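Local coordinates for uncharacterized protein (Bacteroides ovatus, PDB 3NQK), which is of unknown function but probably combines an E-set-like N-terminal domain with a beta-rich C-terminal domain of the BT_3044-like family, at residues Gly204-Asn207 with Glu208-Lys212. Residues are numbered along the deposited sequence; the frame is centred on the assembly and turned at random.
Sequences GLIN and EDMDK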
loop_
_atom_site.group_PDB
_atom_site.type_symbol
_atom_site.label_atom_id
_atom_site.label_comp_id
_atom_site.label_asym_id
_atom_site.label_seq_id
_atom_site.Cartn_x
_atom_site.Cartn_y
_atom_site.Cartn_z
ATOM N N GLY A 204 -17.254 -4.359 32.316
ATOM C CA GLY A 204 -17.584 -5.747 32.560
ATOM C C GLY A 204 -18.164 -6.448 31.374
ATOM O O GLY A 204 -17.575 -6.446 30.303
ATOM N N LEU A 205 -19.336 -7.046 31.568
ATOM C CA LEU A 205 -19.995 -7.817 30.515
ATOM C C LEU A 205 -21.230 -7.097 29.970
ATOM O O LEU A 205 -22.044 -7.693 29.276
ATOM C CB LEU A 205 -20.376 -9.207 31.035
ATOM C CG LEU A 205 -19.198 -10.140 31.376
ATOM C CD1 LEU A 205 -19.711 -11.500 31.844
ATOM C CD2 LEU A 205 -18.291 -10.314 30.182
ATOM N N ILE A 206 -21.324 -5.798 30.237
ATOM C CA ILE A 206 -22.424 -4.986 29.722
ATOM C C ILE A 206 -22.586 -5.203 28.215
ATOM O O ILE A 206 -21.595 -5.183 27.454
ATOM C CB ILE A 206 -22.179 -3.490 29.995
ATOM C CG1 ILE A 206 -22.386 -3.177 31.483
ATOM C CG2 ILE A 206 -23.086 -2.620 29.140
ATOM C CD1 ILE A 206 -23.767 -3.404 31.974
ATOM N N ASN A 207 -23.829 -5.423 27.786
ATOM C CA ASN A 207 -24.125 -5.669 26.385
ATOM C C ASN A 207 -23.782 -4.458 25.527
ATOM O O ASN A 207 -24.352 -3.379 25.703
ATOM C CB ASN A 207 -25.597 -6.036 26.213
ATOM C CG ASN A 207 -25.894 -6.685 24.855
ATOM O OD1 ASN A 207 -25.422 -6.232 23.795
ATOM N ND2 ASN A 207 -26.674 -7.729 24.883
ATOM N N GLU A 208 -22.895 -4.670 24.553
ATOM C CA GLU A 208 -22.413 -3.592 23.674
ATOM C C GLU A 208 -23.479 -3.133 22.678
ATOM O O GLU A 208 -23.268 -2.165 21.957
ATOM C CB GLU A 208 -21.129 -4.046 22.918
ATOM C CG GLU A 208 -19.986 -4.526 23.882
ATOM C CD GLU A 208 -18.689 -4.952 23.169
ATOM O OE1 GLU A 208 -18.754 -5.405 22.016
ATOM O OE2 GLU A 208 -17.608 -4.861 23.801
ATOM N N ASP A 209 -24.618 -3.837 22.639
ATOM C CA ASP A 209 -25.729 -3.501 21.717
ATOM C C ASP A 209 -26.981 -3.105 22.501
ATOM O O ASP A 209 -28.079 -3.144 21.991
ATOM C CB ASP A 209 -26.053 -4.700 20.809
ATOM C CG ASP A 209 -24.932 -5.011 19.808
ATOM O OD1 ASP A 209 -24.397 -4.068 19.186
ATOM O OD2 ASP A 209 -24.632 -6.207 19.607
HETATM N N MSE A 210 -26.794 -2.754 23.747
HETATM C CA MSE A 210 -27.886 -2.369 24.620
HETATM C C MSE A 210 -28.375 -0.967 24.286
HETATM O O MSE A 210 -27.696 -0.222 23.624
HETATM C CB MSE A 210 -27.386 -2.441 26.078
HETATM C CG MSE A 210 -27.901 -1.385 27.019
HETATM SE SE MSE A 210 -26.966 -1.462 28.722
HETATM C CE MSE A 210 -27.456 -3.279 29.201
ATOM N N ASP A 211 -29.584 -0.641 24.718
ATOM C CA ASP A 211 -30.125 0.725 24.597
ATOM C C ASP A 211 -28.989 1.757 24.739
ATOM O O ASP A 211 -28.256 1.739 25.716
ATOM C CB ASP A 211 -31.195 0.941 25.687
ATOM C CG ASP A 211 -31.962 2.254 25.530
ATOM O OD1 ASP A 211 -31.322 3.314 25.328
ATOM O OD2 ASP A 211 -33.200 2.232 25.712
ATOM N N LYS A 212 -28.878 2.672 23.779
ATOM C CA LYS A 212 -27.749 3.632 23.753
ATOM C C LYS A 212 -27.733 4.557 24.944
ATOM O O LYS A 212 -26.693 4.791 25.528
ATOM C CB LYS A 212 -27.767 4.463 22.468
ATOM C CG LYS A 212 -27.315 3.695 21.203
ATOM C CD LYS A 212 -27.633 4.490 19.916
ATOM C CE LYS A 212 -27.372 3.663 18.659
ATOM N NZ LYS A 212 -28.045 4.251 17.450
#
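An Asx turn and a type I beta turn share their first residue, Asn207, and together reverse the chain through Glu208 and Asp209 to Met210. The side-chain bond runs from Asp209 N to Asn207 OD1 at 2.8 Å, fairly straight at 155° at the hydrogen and with the donor tilted modestly from the amide plane. Asn207 reaches it because its CG lies anti to the backbone N (chi1 -164°), which sets the amide beside its own carbonyl carbon and aims OD1 at the bend. The main-chain bond closes the beta turn: Met210 N donates to Asn207 O over 3.2 Å, approaching from well above the carbonyl plane. Asn207 thus accepts with both its side-chain and its backbone oxygen; the OD1 bond helps hold the amide in place, while the backbone bond closes the turn. Where the chain comes back, Met210 CB lies 4.0 Å from Asn207 CB. The Met210 side chain, a selenomethionine bent at its last torsion, passes obliquely across Ile206, with Met210 SE 4.1 Å from Ile206 CG2. Glu208 starts out away from Gly204-Asn207 and runs extended beyond CG, and its OE2 accepts a hydrogen bond from Thr190 N in strand 188-193. Ile206 packs on Tyr218 and on Phe277 and Asp279 of strand 264-279, while its backbone O takes a bond from Arg189 NH1. Beyond the turn, Asp211 N-caps helix 212-215 through a weak bond from Asp213 N to OD1; the loop, near the surface, connects strand 198-202 to that short helix.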